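PDB 2CVO: putative Semialdehyde dehydrogenase from Oryza sativa, which probably catalyses the NADPH-dependent reduction of N-acetyl-L-glutamyl 5-phosphate to the corresponding semialdehyde, a step of arginine biosynthesis in the chloroplast. Local coordinates for residues Leu179-Lys184 / Lys284-Gly289. Numbering follows the deposited sequence.
Sequences LVPLIK and KSTYEG
P181 meets T286 and Y287 through van der Waals contacts; no hydrogen bond runs between 179-184 and 284-289. P181 directs its CB at the other helix, and the proline ring touches both residues with different atoms. Its CB lies 3.9 Å from the methyl CG2 of T286. Its CG sits 3.8 Å from OH of Y287 and 4.2 Å from CE2 of the same ring. The two side chains, P181 and Y287, cross at about a right angle, and P181 CG comes to the phenol obliquely. T286 also packs on its neighbour: its CG2 stands 3.8 Å above the plane of the Y287 ring, over the ring centre. With chi1 at -60°, this methyl is anti to the backbone N, and OG1 lies beside that N.

The polar ends are held by backbone carbonyls. P181 has no N-H to give, and helix 170-184 is kinked there. Y287 OH hydrogen-bonds to the carbonyl O of L177, the one an N-H at position 181 would take in a regular alpha-helix, and so tethers the phenol to the proline's helix. T286 OG1 hydrogen-bonds back to the carbonyl O of H282 in its own helix.

The packing continues along helix 276-287, where L283 touches P181 and L182 meets L279, H282 and L283, while L179 and L182 touch I328 of strand 325-332. This is helix-to-helix packing beside the mixed sheet of the semialdehyde dehydrogenase dimerisation domain, away from C170, the probable active-site cysteine.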
loop_
_atom_site.group_PDB
_atom_site.type_symbol
_atom_site.label_atom_id
_atom_site.label_comp_id
_atom_site.label_asym_id
_atom_site.label_seq_id
_atom_site.Cartn_x
_atom_site.Cartn_y
_atom_site.Cartn_z
ATOM N N LEU A 179 -11.669 12.033 26.221
ATOM C CA LEU A 179 -12.153 13.368 26.584
ATOM C C LEU A 179 -13.268 13.490 27.622
ATOM O O LEU A 179 -13.236 14.403 28.456
ATOM C CB LEU A 179 -12.574 14.136 25.329
ATOM C CG LEU A 179 -11.485 14.423 24.295
ATOM C CD1 LEU A 179 -12.014 15.449 23.302
ATOM C CD2 LEU A 179 -10.237 14.955 24.977
ATOM N N VAL A 180 -14.249 12.593 27.576
ATOM C CA VAL A 180 -15.365 12.657 28.517
ATOM C C VAL A 180 -14.939 12.643 29.993
ATOM O O VAL A 180 -15.295 13.542 30.750
ATOM C CB VAL A 180 -16.385 11.524 28.241
ATOM C CG1 VAL A 180 -17.480 11.518 29.311
ATOM C CG2 VAL A 180 -17.011 11.731 26.868
ATOM N N PRO A 181 -14.170 11.633 30.424
ATOM C CA PRO A 181 -13.771 11.637 31.836
ATOM C C PRO A 181 -12.920 12.846 32.217
ATOM O O PRO A 181 -13.052 13.378 33.317
ATOM C CB PRO A 181 -13.014 10.316 31.986
ATOM C CG PRO A 181 -12.453 10.089 30.610
ATOM C CD PRO A 181 -13.625 10.455 29.732
ATOM N N LEU A 182 -12.053 13.282 31.309
ATOM C CA LEU A 182 -11.194 14.429 31.580
ATOM C C LEU A 182 -12.007 15.704 31.736
ATOM O O LEU A 182 -11.685 16.558 32.568
ATOM C CB LEU A 182 -10.158 14.608 30.462
ATOM C CG LEU A 182 -9.077 13.523 30.382
ATOM C CD1 LEU A 182 -8.141 13.795 29.209
ATOM C CD2 LEU A 182 -8.300 13.485 31.692
ATOM N N ILE A 183 -13.058 15.838 30.933
ATOM C CA ILE A 183 -13.907 17.013 31.009
ATOM C C ILE A 183 -14.720 16.963 32.300
ATOM O O ILE A 183 -14.844 17.967 32.998
ATOM C CB ILE A 183 -14.860 17.103 29.792
ATOM C CG1 ILE A 183 -14.054 17.381 28.522
ATOM C CG2 ILE A 183 -15.880 18.210 30.000
ATOM C CD1 ILE A 183 -14.902 17.483 27.266
ATOM N N LYS A 184 -15.265 15.793 32.623
ATOM C CA LYS A 184 -16.050 15.651 33.848
ATOM C C LYS A 184 -15.191 16.004 35.058
ATOM O O LYS A 184 -15.680 16.585 36.024
ATOM C CB LYS A 184 -16.569 14.216 34.004
ATOM C CG LYS A 184 -17.624 13.804 32.992
ATOM C CD LYS A 184 -18.079 12.370 33.240
ATOM C CE LYS A 184 -19.141 11.931 32.237
ATOM N NZ LYS A 184 -19.542 10.500 32.419
ATOM N N LYS A 284 -5.738 6.777 33.620
ATOM C CA LYS A 284 -5.284 5.482 34.102
ATOM C C LYS A 284 -6.252 4.933 35.142
ATOM O O LYS A 284 -6.709 3.797 35.033
ATOM C CB LYS A 284 -3.882 5.574 34.710
ATOM C CG LYS A 284 -3.335 4.212 35.140
ATOM C CD LYS A 284 -1.829 4.240 35.356
ATOM C CE LYS A 284 -1.448 4.929 36.653
ATOM N NZ LYS A 284 -1.784 4.095 37.843
ATOM N N SER A 285 -6.577 5.748 36.140
ATOM C CA SER A 285 -7.487 5.310 37.185
ATOM C C SER A 285 -8.888 5.108 36.625
ATOM O O SER A 285 -9.622 4.237 37.081
ATOM C CB SER A 285 -7.514 6.320 38.339
ATOM O OG SER A 285 -8.005 7.574 37.911
ATOM N N THR A 286 -9.259 5.905 35.629
ATOM C CA THR A 286 -10.578 5.773 35.023
ATOM C C THR A 286 -10.720 4.468 34.238
ATOM O O THR A 286 -11.790 3.866 34.218
ATOM C CB THR A 286 -10.889 6.922 34.035
ATOM O OG1 THR A 286 -10.850 8.182 34.714
ATOM C CG2 THR A 286 -12.271 6.732 33.430
ATOM N N TYR A 287 -9.641 4.026 33.602
ATOM C CA TYR A 287 -9.704 2.820 32.785
ATOM C C TYR A 287 -8.851 1.630 33.210
ATOM O O TYR A 287 -8.708 0.683 32.446
ATOM C CB TYR A 287 -9.365 3.182 31.334
ATOM C CG TYR A 287 -10.372 4.111 30.695
ATOM C CD1 TYR A 287 -11.691 3.704 30.490
ATOM C CD2 TYR A 287 -10.018 5.408 30.322
ATOM C CE1 TYR A 287 -12.632 4.562 29.932
ATOM C CE2 TYR A 287 -10.955 6.278 29.761
ATOM C CZ TYR A 287 -12.258 5.846 29.571
ATOM O OH TYR A 287 -13.191 6.689 29.018
ATOM N N GLU A 288 -8.296 1.656 34.419
ATOM C CA GLU A 288 -7.447 0.552 34.863
ATOM C C GLU A 288 -8.153 -0.804 34.825
ATOM O O GLU A 288 -7.550 -1.812 34.458
ATOM C CB GLU A 288 -6.899 0.821 36.272
ATOM C CG GLU A 288 -7.947 0.923 37.367
ATOM C CD GLU A 288 -7.349 1.334 38.710
ATOM O OE1 GLU A 288 -6.749 2.429 38.786
ATOM O OE2 GLU A 288 -7.478 0.564 39.688
ATOM N N GLY A 289 -9.427 -0.829 35.197
ATOM C CA GLY A 289 -10.154 -2.085 35.185
ATOM C C GLY A 289 -10.951 -2.312 33.913
ATOM O O GLY A 289 -11.887 -3.115 33.898
#